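Local coordinates for Tol-Pal system protein TolB (PDB 7MX5), which probably serves as the periplasmic component of the Tol-Pal system, which helps maintain outer membrane integrity and acts in outer membrane invagination during cell division, at residues L5-A10 with F381-P386; V360-R365 with S373-D378; S133-Y138 with I154-G159; T345-S350 with E391-A396. All blocks are in the same frame, centred on the assembly; numbering follows the deposited sequence.

Contact 1. Residues L5-A10 with F381-P386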
loop_
_atom_site.group_PDB
_atom_site.type_symbol
_atom_site.label_atom_id
_atom_site.label_comp_id
_atom_site.label_asym_id
_atom_site.label_seq_id
_atom_site.Cartn_x
_atom_site.Cartn_y
_atom_site.Cartn_z
ATOM N N LEU A 5 -8.040 -11.619 4.889
ATOM C CA LEU A 5 -6.883 -11.181 5.653
ATOM C C LEU A 5 -6.306 -12.335 6.463
ATOM O O LEU A 5 -7.040 -13.046 7.157
ATOM C CB LEU A 5 -7.266 -10.015 6.566
ATOM C CG LEU A 5 -6.128 -9.164 7.133
ATOM C CD1 LEU A 5 -5.475 -9.806 8.343
ATOM C CD2 LEU A 5 -5.106 -8.953 6.039
ATOM N N GLU A 6 -4.990 -12.511 6.371
ATOM C CA GLU A 6 -4.243 -13.432 7.216
ATOM C C GLU A 6 -3.091 -12.687 7.874
ATOM O O GLU A 6 -2.488 -11.800 7.263
ATOM C CB GLU A 6 -3.675 -14.619 6.422
ATOM C CG GLU A 6 -4.686 -15.650 5.959
ATOM C CD GLU A 6 -4.062 -16.688 5.041
ATOM O OE1 GLU A 6 -2.819 -16.695 4.908
ATOM O OE2 GLU A 6 -4.809 -17.500 4.457
ATOM N N ILE A 7 -2.795 -13.044 9.120
ATOM C CA ILE A 7 -1.545 -12.665 9.769
ATOM C C ILE A 7 -0.610 -13.862 9.678
ATOM O O ILE A 7 -0.949 -14.960 10.138
ATOM C CB ILE A 7 -1.755 -12.238 11.231
ATOM C CG1 ILE A 7 -2.769 -11.097 11.349
ATOM C CG2 ILE A 7 -0.437 -11.800 11.846
ATOM C CD1 ILE A 7 -2.569 -9.989 10.367
ATOM N N ALA A 8 0.562 -13.660 9.079
ATOM C CA ALA A 8 1.519 -14.738 8.861
ATOM C C ALA A 8 2.641 -14.747 9.891
ATOM O O ALA A 8 2.935 -15.791 10.478
ATOM C CB ALA A 8 2.108 -14.639 7.448
ATOM N N LYS A 9 3.276 -13.600 10.123
ATOM C CA LYS A 9 4.385 -13.487 11.067
ATOM C C LYS A 9 4.086 -12.325 12.010
ATOM O O LYS A 9 4.248 -11.159 11.641
ATOM C CB LYS A 9 5.711 -13.289 10.338
ATOM C CG LYS A 9 6.923 -13.214 11.253
ATOM C CD LYS A 9 8.078 -12.489 10.580
ATOM C CE LYS A 9 9.274 -13.403 10.379
ATOM N NZ LYS A 9 10.441 -12.662 9.825
ATOM N N ALA A 10 3.639 -12.646 13.220
ATOM C CA ALA A 10 3.392 -11.619 14.215
ATOM C C ALA A 10 4.717 -11.050 14.719
ATOM O O ALA A 10 5.742 -11.738 14.697
ATOM C CB ALA A 10 2.590 -12.190 15.382
ATOM N N PHE A 381 6.921 -8.285 10.598
ATOM C CA PHE A 381 5.483 -8.452 10.457
ATOM C C PHE A 381 5.171 -8.861 9.028
ATOM O O PHE A 381 5.558 -8.165 8.083
ATOM C CB PHE A 381 4.738 -7.168 10.820
ATOM C CG PHE A 381 3.250 -7.308 10.768
ATOM C CD1 PHE A 381 2.565 -7.921 11.803
ATOM C CD2 PHE A 381 2.535 -6.848 9.676
ATOM C CE1 PHE A 381 1.196 -8.060 11.755
ATOM C CE2 PHE A 381 1.165 -6.985 9.623
ATOM C CZ PHE A 381 0.496 -7.595 10.661
ATOM N N ARG A 382 4.483 -9.986 8.872
ATOM C CA ARG A 382 3.969 -10.407 7.579
ATOM C C ARG A 382 2.453 -10.504 7.636
ATOM O O ARG A 382 1.884 -11.019 8.604
ATOM C CB ARG A 382 4.564 -11.742 7.125
ATOM C CG ARG A 382 4.951 -11.732 5.654
ATOM C CD ARG A 382 5.435 -13.079 5.169
ATOM N NE ARG A 382 6.815 -13.333 5.563
ATOM C CZ ARG A 382 7.200 -14.358 6.309
ATOM N NH1 ARG A 382 6.335 -15.258 6.745
ATOM N NH2 ARG A 382 8.486 -14.485 6.624
ATOM N N MET A 383 1.815 -9.999 6.586
ATOM C CA MET A 383 0.368 -9.968 6.449
ATOM C C MET A 383 0.026 -10.482 5.062
ATOM O O MET A 383 0.589 -10.008 4.071
ATOM C CB MET A 383 -0.158 -8.544 6.654
ATOM C CG MET A 383 -1.432 -8.437 7.458
ATOM S SD MET A 383 -1.910 -6.716 7.711
ATOM C CE MET A 383 -2.790 -6.369 6.193
ATOM N N ASN A 384 -0.874 -11.455 4.987
ATOM C CA ASN A 384 -1.203 -12.106 3.728
ATOM C C ASN A 384 -2.614 -11.744 3.290
ATOM O O ASN A 384 -3.551 -11.751 4.096
ATOM C CB ASN A 384 -1.063 -13.625 3.840
ATOM C CG ASN A 384 0.379 -14.080 3.761
ATOM O OD1 ASN A 384 1.208 -13.437 3.118
ATOM N ND2 ASN A 384 0.687 -15.194 4.415
ATOM N N LEU A 385 -2.756 -11.431 2.001
ATOM C CA LEU A 385 -4.042 -11.134 1.374
ATOM C C LEU A 385 -4.268 -12.119 0.230
ATOM O O LEU A 385 -4.162 -11.752 -0.948
ATOM C CB LEU A 385 -4.096 -9.696 0.860
ATOM C CG LEU A 385 -4.357 -8.535 1.825
ATOM C CD1 LEU A 385 -5.722 -8.675 2.485
ATOM C CD2 LEU A 385 -3.256 -8.393 2.868
ATOM N N PRO A 386 -4.573 -13.377 0.537
ATOM C CA PRO A 386 -4.793 -14.359 -0.526
ATOM C C PRO A 386 -6.146 -14.184 -1.197
ATOM O O PRO A 386 -7.096 -13.642 -0.631
ATOM C CB PRO A 386 -4.719 -15.710 0.200
ATOM C CG PRO A 386 -4.284 -15.412 1.600
ATOM C CD PRO A 386 -4.633 -13.994 1.871
#
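A classic beta bulge marks the antiparallel pairing of strand 6-9 with strand 382-386: Ala-8 and Lys-9 both face Arg-382. Arg-382 O takes Ala-8 N at 3.0 Å, the donor lying above the carbonyl plane, and Lys-9 N more weakly; Arg-382 N returns a bond to Lys-9 O. Beyond the bulge the register is regular, with Glu-6 and Asn-384 bonded N to O in both directions, 2.8 Å each. The N-terminal strand thus forms the outer edge of a five-stranded antiparallel sheet otherwise built from the C-terminal part of the chain, and so ties the start of the protein to its beta-propeller. On one face, Ile-7 CD1 reaches Met-383 CG at 3.5 Å and meets the Phe-381 ring at CZ. Leu-5, with CG anti to its nitrogen (chi1 -163°), brings CD2 against both Met-383 CE (3.5 Å) and Leu-385 CD1 (3.6 Å). The other face is more polar. Lys-9 CB lies off-centre over one face of the Arg-382 guanidinium, while Ala-8 CB touches ND2 of Asn-384, whose OD1 is hydrogen-bonded to Ser-373 OG. The Glu-6 carboxylate passes the Pro-386 ring, OE2 to CG 3.6 Å, on its way to a salt bridge with Arg-369.

Contact 2. Residues V360-R365 with S373-D378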
loop_
_atom_site.group_PDB
_atom_site.type_symbol
_atom_site.label_atom_id
_atom_site.label_comp_id
_atom_site.label_asym_id
_atom_site.label_seq_id
_atom_site.Cartn_x
_atom_site.Cartn_y
_atom_site.Cartn_z
ATOM N N VAL A 360 4.775 -2.314 3.396
ATOM C CA VAL A 360 5.001 -2.470 1.963
ATOM C C VAL A 360 4.178 -3.657 1.480
ATOM O O VAL A 360 4.126 -4.702 2.135
ATOM C CB VAL A 360 6.502 -2.644 1.638
ATOM C CG1 VAL A 360 7.090 -3.817 2.401
ATOM C CG2 VAL A 360 6.711 -2.819 0.140
ATOM N N VAL A 361 3.520 -3.484 0.339
ATOM C CA VAL A 361 2.704 -4.533 -0.258
ATOM C C VAL A 361 3.370 -4.993 -1.547
ATOM O O VAL A 361 4.010 -4.210 -2.259
ATOM C CB VAL A 361 1.255 -4.057 -0.512
ATOM C CG1 VAL A 361 1.220 -2.955 -1.561
ATOM C CG2 VAL A 361 0.361 -5.225 -0.918
ATOM N N TYR A 362 3.237 -6.286 -1.833
ATOM C CA TYR A 362 3.824 -6.875 -3.028
ATOM C C TYR A 362 3.061 -8.145 -3.366
ATOM O O TYR A 362 2.354 -8.710 -2.527
ATOM C CB TYR A 362 5.318 -7.171 -2.837
ATOM C CG TYR A 362 5.615 -8.162 -1.734
ATOM C CD1 TYR A 362 5.576 -7.779 -0.399
ATOM C CD2 TYR A 362 5.935 -9.482 -2.027
ATOM C CE1 TYR A 362 5.846 -8.681 0.612
ATOM C CE2 TYR A 362 6.206 -10.391 -1.021
ATOM C CZ TYR A 362 6.161 -9.985 0.295
ATOM O OH TYR A 362 6.428 -10.886 1.300
ATOM N N ALA A 363 3.211 -8.585 -4.611
ATOM C CA ALA A 363 2.549 -9.784 -5.106
ATOM C C ALA A 363 3.537 -10.942 -5.123
ATOM O O ALA A 363 4.660 -10.799 -5.618
ATOM C CB ALA A 363 1.975 -9.555 -6.504
ATOM N N THR A 364 3.117 -12.082 -4.583
ATOM C CA THR A 364 3.958 -13.271 -4.528
ATOM C C THR A 364 3.060 -14.501 -4.607
ATOM O O THR A 364 1.847 -14.394 -4.814
ATOM C CB THR A 364 4.823 -13.269 -3.260
ATOM O OG1 THR A 364 5.620 -14.461 -3.221
ATOM C CG2 THR A 364 3.949 -13.210 -2.019
ATOM N N ARG A 365 3.662 -15.677 -4.441
ATOM C CA ARG A 365 2.935 -16.939 -4.489
ATOM C C ARG A 365 3.387 -17.824 -3.339
ATOM O O ARG A 365 4.587 -18.050 -3.160
ATOM C CB ARG A 365 3.156 -17.662 -5.824
ATOM C CG ARG A 365 2.514 -16.979 -7.020
ATOM C CD ARG A 365 3.030 -17.563 -8.325
ATOM N NE ARG A 365 2.527 -16.837 -9.485
ATOM C CZ ARG A 365 2.784 -17.166 -10.743
ATOM N NH1 ARG A 365 3.538 -18.211 -11.044
ATOM N NH2 ARG A 365 2.271 -16.429 -11.724
ATOM N N SER A 373 1.035 -9.771 -0.240
ATOM C CA SER A 373 1.657 -9.815 1.073
ATOM C C SER A 373 2.007 -8.401 1.511
ATOM O O SER A 373 2.512 -7.604 0.716
ATOM C CB SER A 373 2.916 -10.691 1.073
ATOM O OG SER A 373 2.595 -12.045 1.341
ATOM N N ILE A 374 1.728 -8.094 2.775
ATOM C CA ILE A 374 2.064 -6.807 3.371
ATOM C C ILE A 374 3.069 -7.062 4.483
ATOM O O ILE A 374 2.805 -7.853 5.398
ATOM C CB ILE A 374 0.822 -6.074 3.903
ATOM C CG1 ILE A 374 0.082 -5.388 2.756
ATOM C CG2 ILE A 374 1.218 -5.046 4.949
ATOM C CD1 ILE A 374 -1.405 -5.261 2.977
ATOM N N MET A 375 4.220 -6.401 4.402
ATOM C CA MET A 375 5.297 -6.599 5.359
ATOM C C MET A 375 5.718 -5.265 5.952
ATOM O O MET A 375 5.734 -4.243 5.260
ATOM C CB MET A 375 6.508 -7.272 4.705
ATOM C CG MET A 375 6.579 -8.762 4.958
ATOM S SD MET A 375 8.227 -9.458 4.763
ATOM C CE MET A 375 8.987 -8.970 6.303
ATOM N N SER A 376 6.049 -5.281 7.240
ATOM C CA SER A 376 6.679 -4.124 7.852
ATOM C C SER A 376 8.089 -3.957 7.298
ATOM O O SER A 376 8.779 -4.932 6.987
ATOM C CB SER A 376 6.717 -4.275 9.373
ATOM O OG SER A 376 7.486 -5.402 9.756
ATOM N N THR A 377 8.515 -2.699 7.166
ATOM C CA THR A 377 9.796 -2.419 6.526
ATOM C C THR A 377 10.984 -2.893 7.354
ATOM O O THR A 377 12.094 -2.986 6.818
ATOM C CB THR A 377 9.926 -0.924 6.237
ATOM O OG1 THR A 377 9.848 -0.187 7.462
ATOM C CG2 THR A 377 8.819 -0.471 5.299
ATOM N N ASP A 378 10.786 -3.197 8.635
ATOM C CA ASP A 378 11.867 -3.715 9.461
ATOM C C ASP A 378 11.979 -5.235 9.410
ATOM O O ASP A 378 12.993 -5.780 9.859
ATOM C CB ASP A 378 11.706 -3.244 10.914
ATOM C CG ASP A 378 10.385 -3.666 11.530
ATOM O OD1 ASP A 378 9.571 -4.317 10.841
ATOM O OD2 ASP A 378 10.159 -3.337 12.715
HETATM O O HOH W 1 5.426 -13.763 1.887
#
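Ser-373 CB sits over one face of the Tyr-362 ring, 3.8 Å from its centroid and 29° off the normal, a CH-pi contact in which CB comes closest to CZ. A chi1 of 62° tucks Tyr-362 CG in between its own amide nitrogen and carbonyl, which folds the ring back over the neighbouring strand. At the ring edge, near its plane, stands Met-375 CB. On the opposite face of the sheet Val-361 CG2 packs against Ile-374 CG1 at 3.7 Å. Four backbone bonds hold these side chains in register: Val-360 and Met-375 exchange two, both 2.8 Å between N and O, although the one from Val-360 N is bent to 130°. Tyr-362 and Ser-373 exchange the other two, 2.8 Å from Ser-373 N to Tyr-362 O. Further out, a water lies 3.1 Å from Tyr-362 OH and gives a weak bond to Ser-373 OG. The serine hydroxyl has its stronger partner in Asn-384, on the next strand, while Val-361 and Ile-374 are backed by Trp-397 of strand 391-397. The two segments belong to the antiparallel beta hairpin of strands 359-366 and 369-376, with side chains alternating between the sheet faces as in the blade of a beta-propeller.

Contact 3. Residues S133-Y138 with I154-G159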
loop_
_atom_site.group_PDB
_atom_site.type_symbol
_atom_site.label_atom_id
_atom_site.label_comp_id
_atom_site.label_asym_id
_atom_site.label_seq_id
_atom_site.Cartn_x
_atom_site.Cartn_y
_atom_site.Cartn_z
ATOM N N SER A 133 -6.766 3.066 7.769
ATOM C CA SER A 133 -7.549 3.745 6.753
ATOM C C SER A 133 -6.713 3.898 5.490
ATOM O O SER A 133 -5.492 4.069 5.544
ATOM C CB SER A 133 -8.016 5.114 7.248
ATOM O OG SER A 133 -8.736 4.999 8.463
ATOM N N GLY A 134 -7.380 3.828 4.346
ATOM C CA GLY A 134 -6.714 3.861 3.061
ATOM C C GLY A 134 -7.120 2.686 2.194
ATOM O O GLY A 134 -7.762 1.735 2.635
ATOM N N ARG A 135 -6.718 2.776 0.931
ATOM C CA ARG A 135 -7.138 1.818 -0.079
ATOM C C ARG A 135 -5.929 1.259 -0.814
ATOM O O ARG A 135 -4.884 1.909 -0.915
ATOM C CB ARG A 135 -8.108 2.463 -1.075
ATOM C CG ARG A 135 -9.284 3.164 -0.411
ATOM C CD ARG A 135 -10.436 2.203 -0.184
ATOM N NE ARG A 135 -11.143 1.917 -1.425
ATOM C CZ ARG A 135 -12.118 1.027 -1.548
ATOM N NH1 ARG A 135 -12.528 0.303 -0.520
ATOM N NH2 ARG A 135 -12.692 0.856 -2.735
ATOM N N ILE A 136 -6.083 0.038 -1.322
ATOM C CA ILE A 136 -5.055 -0.638 -2.100
ATOM C C ILE A 136 -5.691 -1.157 -3.380
ATOM O O ILE A 136 -6.705 -1.863 -3.333
ATOM C CB ILE A 136 -4.405 -1.797 -1.318
ATOM C CG1 ILE A 136 -3.766 -1.285 -0.025
ATOM C CG2 ILE A 136 -3.375 -2.512 -2.181
ATOM C CD1 ILE A 136 -3.048 -2.358 0.766
ATOM N N ALA A 137 -5.103 -0.804 -4.519
ATOM C CA ALA A 137 -5.570 -1.290 -5.807
ATOM C C ALA A 137 -4.787 -2.530 -6.217
ATOM O O ALA A 137 -3.609 -2.681 -5.884
ATOM C CB ALA A 137 -5.435 -0.209 -6.877
ATOM N N TYR A 138 -5.453 -3.418 -6.949
ATOM C CA TYR A 138 -4.842 -4.666 -7.383
ATOM C C TYR A 138 -5.609 -5.188 -8.589
ATOM O O TYR A 138 -6.720 -4.744 -8.885
ATOM C CB TYR A 138 -4.822 -5.700 -6.251
ATOM C CG TYR A 138 -6.177 -5.953 -5.628
ATOM C CD1 TYR A 138 -6.634 -5.176 -4.571
ATOM C CD2 TYR A 138 -7.000 -6.968 -6.097
ATOM C CE1 TYR A 138 -7.873 -5.402 -4.001
ATOM C CE2 TYR A 138 -8.238 -7.204 -5.532
ATOM C CZ TYR A 138 -8.670 -6.417 -4.485
ATOM O OH TYR A 138 -9.904 -6.649 -3.922
ATOM N N ILE A 154 -10.261 -2.125 -6.075
ATOM C CA ILE A 154 -9.719 -1.298 -5.005
ATOM C C ILE A 154 -10.410 -1.707 -3.714
ATOM O O ILE A 154 -11.645 -1.732 -3.647
ATOM C CB ILE A 154 -9.917 0.206 -5.276
ATOM C CG1 ILE A 154 -9.202 0.620 -6.562
ATOM C CG2 ILE A 154 -9.403 1.026 -4.109
ATOM C CD1 ILE A 154 -9.476 2.051 -6.976
ATOM N N ALA A 155 -9.620 -2.034 -2.694
ATOM C CA ALA A 155 -10.155 -2.496 -1.425
ATOM C C ALA A 155 -9.426 -1.800 -0.286
ATOM O O ALA A 155 -8.427 -1.104 -0.489
ATOM C CB ALA A 155 -10.037 -4.019 -1.286
ATOM N N ASP A 156 -9.942 -1.994 0.925
ATOM C CA ASP A 156 -9.298 -1.457 2.111
ATOM C C ASP A 156 -7.972 -2.174 2.363
ATOM O O ASP A 156 -7.630 -3.163 1.707
ATOM C CB ASP A 156 -10.218 -1.588 3.324
ATOM C CG ASP A 156 -11.489 -0.776 3.180
ATOM O OD1 ASP A 156 -11.464 0.243 2.458
ATOM O OD2 ASP A 156 -12.513 -1.156 3.787
ATOM N N THR A 157 -7.220 -1.664 3.340
ATOM C CA THR A 157 -5.912 -2.233 3.645
ATOM C C THR A 157 -6.006 -3.648 4.200
ATOM O O THR A 157 -4.995 -4.356 4.226
ATOM C CB THR A 157 -5.162 -1.334 4.629
ATOM O OG1 THR A 157 -5.826 -1.348 5.899
ATOM C CG2 THR A 157 -5.108 0.092 4.103
ATOM N N ASP A 158 -7.189 -4.076 4.642
ATOM C CA ASP A 158 -7.409 -5.447 5.082
ATOM C C ASP A 158 -8.123 -6.287 4.031
ATOM O O ASP A 158 -8.484 -7.435 4.309
ATOM C CB ASP A 158 -8.195 -5.466 6.395
ATOM C CG ASP A 158 -9.545 -4.777 6.285
ATOM O OD1 ASP A 158 -9.850 -4.206 5.217
ATOM O OD2 ASP A 158 -10.307 -4.807 7.276
ATOM N N GLY A 159 -8.333 -5.741 2.832
ATOM C CA GLY A 159 -9.010 -6.444 1.766
ATOM C C GLY A 159 -10.519 -6.337 1.780
ATOM O O GLY A 159 -11.164 -6.787 0.825
HETATM O O HOH W 2 -8.497 0.789 4.726
#
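Charge pairing across the contact rests on Arg-135 and Asp-156. Arg-135 NH1 gives OD1 of Asp-156 a nearly straight salt-bridging hydrogen bond of 3.2 Å; the oxygen lies in the guanidinium plane, yet the donor stands above the carboxylate plane, and the two flat groups are 67° apart. Bends at chi2 and chi3 (-88° and -75°) curl the arginine across the neighbouring strand, bringing a guanidinium face over the backbone of Ile-154 and Ala-155. NH1 has a further acceptor in Gln-161 O. Backbone bonding centres on Ile-136 and Ala-155, an antiparallel hydrogen-bonded pair: Ile-136 N meets Ala-155 O at 2.7 Å, and Ala-155 N meets Ile-136 O at 3.0 Å. Where the strands part, a water accepts from Thr-157 N; its modelled approach to Gly-134 O, 2.4 Å, is too short to be trusted, and a bridge there is doubtful. Asp-156 to Gly-159 then form a type I turn, closed by Gly-159 N on Asp-156 O. Apolar contacts divide between the two faces of the sheet. Ala-137 CB touches Ile-154 CG1 at 3.9 Å on one, next to Trp-177 of strand 172-177; on the other, Ala-155 CB meets the edge of the Tyr-138 ring, 3.7 Å from CE1. Tyr-138 OH bonds Gln-153, whereas Thr-157 OG1 bonds Arg-38 and Phe-132 O. Strands 135-141 and 150-156 are thus a propeller hairpin held by main-chain bonds and apolar side chains, while at its open end the ion pair takes over, Asp-156 probably offsetting the positive charge of Arg-135.

Contact 4. Residues T345-S350 with E391-A396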
loop_
_atom_site.group_PDB
_atom_site.type_symbol
_atom_site.label_atom_id
_atom_site.label_comp_id
_atom_site.label_asym_id
_atom_site.label_seq_id
_atom_site.Cartn_x
_atom_site.Cartn_y
_atom_site.Cartn_z
ATOM N N THR A 345 10.476 -13.423 -2.779
ATOM C CA THR A 345 9.253 -13.217 -3.538
ATOM C C THR A 345 9.307 -14.044 -4.813
ATOM O O THR A 345 10.386 -14.362 -5.323
ATOM C CB THR A 345 9.031 -11.735 -3.877
ATOM O OG1 THR A 345 7.849 -11.596 -4.677
ATOM C CG2 THR A 345 10.222 -11.171 -4.634
ATOM N N SER A 346 8.128 -14.391 -5.324
ATOM C CA SER A 346 8.012 -15.256 -6.489
ATOM C C SER A 346 7.802 -14.492 -7.789
ATOM O O SER A 346 7.819 -15.110 -8.859
ATOM C CB SER A 346 6.856 -16.247 -6.299
ATOM O OG SER A 346 6.997 -16.971 -5.088
ATOM N N LEU A 347 7.615 -13.176 -7.731
ATOM C CA LEU A 347 7.265 -12.391 -8.906
ATOM C C LEU A 347 8.207 -11.205 -9.041
ATOM O O LEU A 347 8.434 -10.472 -8.072
ATOM C CB LEU A 347 5.815 -11.905 -8.827
ATOM C CG LEU A 347 4.757 -13.006 -8.757
ATOM C CD1 LEU A 347 3.381 -12.413 -8.506
ATOM C CD2 LEU A 347 4.767 -13.835 -10.030
ATOM N N ASP A 348 8.752 -11.022 -10.244
ATOM C CA ASP A 348 9.545 -9.840 -10.576
ATOM C C ASP A 348 8.567 -8.702 -10.861
ATOM O O ASP A 348 8.264 -8.360 -12.006
ATOM C CB ASP A 348 10.462 -10.124 -11.760
ATOM C CG ASP A 348 11.246 -8.905 -12.201
ATOM O OD1 ASP A 348 11.660 -8.114 -11.328
ATOM O OD2 ASP A 348 11.452 -8.739 -13.422
ATOM N N GLU A 349 8.057 -8.114 -9.780
ATOM C CA GLU A 349 6.977 -7.144 -9.858
ATOM C C GLU A 349 7.201 -6.055 -8.818
ATOM O O GLU A 349 7.773 -6.299 -7.753
ATOM C CB GLU A 349 5.617 -7.823 -9.648
ATOM C CG GLU A 349 4.410 -6.978 -10.009
ATOM C CD GLU A 349 3.238 -7.824 -10.469
ATOM O OE1 GLU A 349 3.282 -8.335 -11.608
ATOM O OE2 GLU A 349 2.281 -7.992 -9.687
ATOM N N SER A 350 6.732 -4.854 -9.134
ATOM C CA SER A 350 7.008 -3.697 -8.292
ATOM C C SER A 350 6.281 -3.809 -6.955
ATOM O O SER A 350 5.094 -4.157 -6.927
ATOM C CB SER A 350 6.588 -2.414 -9.005
ATOM O OG SER A 350 7.378 -1.316 -8.587
ATOM N N GLU A 391 -4.875 -15.386 -9.094
ATOM C CA GLU A 391 -3.733 -14.703 -8.507
ATOM C C GLU A 391 -4.000 -13.206 -8.434
ATOM O O GLU A 391 -4.798 -12.656 -9.196
ATOM C CB GLU A 391 -2.446 -14.967 -9.303
ATOM C CG GLU A 391 -2.454 -14.390 -10.709
ATOM C CD GLU A 391 -1.209 -14.752 -11.494
ATOM O OE1 GLU A 391 -0.161 -15.002 -10.864
ATOM O OE2 GLU A 391 -1.278 -14.785 -12.742
ATOM N N VAL A 392 -3.317 -12.555 -7.497
ATOM C CA VAL A 392 -3.391 -11.111 -7.303
ATOM C C VAL A 392 -2.054 -10.514 -7.715
ATOM O O VAL A 392 -0.997 -10.989 -7.282
ATOM C CB VAL A 392 -3.727 -10.753 -5.845
ATOM C CG1 VAL A 392 -4.526 -9.463 -5.790
ATOM C CG2 VAL A 392 -4.485 -11.892 -5.182
ATOM N N ARG A 393 -2.097 -9.477 -8.549
ATOM C CA ARG A 393 -0.885 -8.913 -9.126
ATOM C C ARG A 393 -0.933 -7.393 -9.087
ATOM O O ARG A 393 -2.004 -6.780 -9.046
ATOM C CB ARG A 393 -0.677 -9.381 -10.574
ATOM C CG ARG A 393 -0.851 -10.876 -10.783
ATOM C CD ARG A 393 0.436 -11.615 -10.479
ATOM N NE ARG A 393 1.591 -10.947 -11.063
ATOM C CZ ARG A 393 2.259 -11.394 -12.117
ATOM N NH1 ARG A 393 1.916 -12.519 -12.725
ATOM N NH2 ARG A 393 3.296 -10.697 -12.572
ATOM N N GLU A 394 0.260 -6.797 -9.101
ATOM C CA GLU A 394 0.493 -5.366 -9.273
ATOM C C GLU A 394 -0.291 -4.520 -8.277
ATOM O O GLU A 394 -1.188 -3.767 -8.679
ATOM C CB GLU A 394 0.147 -4.954 -10.704
ATOM C CG GLU A 394 1.315 -5.057 -11.672
ATOM C CD GLU A 394 0.876 -5.072 -13.124
ATOM O OE1 GLU A 394 -0.262 -5.510 -13.401
ATOM O OE2 GLU A 394 1.668 -4.643 -13.990
ATOM N N PRO A 395 0.014 -4.598 -6.985
ATOM C CA PRO A 395 -0.672 -3.743 -6.013
ATOM C C PRO A 395 -0.135 -2.320 -6.044
ATOM O O PRO A 395 0.994 -2.055 -6.459
ATOM C CB PRO A 395 -0.365 -4.419 -4.674
ATOM C CG PRO A 395 0.963 -5.054 -4.891
ATOM C CD PRO A 395 0.992 -5.491 -6.336
ATOM N N ALA A 396 -0.979 -1.395 -5.590
ATOM C CA ALA A 396 -0.607 0.016 -5.524
ATOM C C ALA A 396 -1.323 0.642 -4.336
ATOM O O ALA A 396 -2.537 0.859 -4.387
ATOM C CB ALA A 396 -0.954 0.741 -6.821
#
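Glu-349 and Arg-393 bring their flat groups together with the carboxylate and guanidinium planes only 24° apart. The glutamate lies at the guanidinium edge, where OE1 receives NH2 at 2.6 Å, although the donor is 37° out of the carboxylate plane. Arg-393 NE adds weak bonds to both oxygens, 3.2 Å to OE1 and 3.3 Å to OE2 of Glu-349. Against one face of the same guanidinium lies Leu-347, its CD2 over the centre, about 4.0 Å above the plane, and its CD1 3.4 Å from NE. Bends at chi2 and chi3 turn the Arg-393 chain into this position. Glu-349 OE2 also faces the backbone N of Glu-394, but the modelled 2.4 Å is too short to be trusted; the carboxylate probably accepts from this main-chain N as well as from the arginine. The Glu-394 side chain runs roughly perpendicular to that of Glu-349 and finds its own partner in Ser-174. NH1 of Arg-393 makes a long salt bridge to Glu-391, which in turn pairs with Arg-365. This salt-bridge network joins the loop between strands 339-344 and 352-353 to strand 391-397, a link between neighbouring sheets of the beta-propeller.

Along the chain, contact 1 spans the longest interval, from the N terminus to residues 381-386, and encloses contacts 2 and 3; contact 4 encloses contact 2 and alternates with contact 1. Contacts 1 and 2, with centres about 9 Å apart, share one antiparallel sheet in which strands 382-386 and 369-376 are neighbours. Contacts 3 and 4, about 15 Å apart, meet in another, where strand 391-397 lies beside strand 135-141. There the last strand completes a sheet begun by the first propeller hairpin, the ring closure familiar from beta-propellers. Contacts 2 and 4, about 10 Å apart, are joined through the Arg-365 to Glu-391 salt bridge, connecting the two sheets.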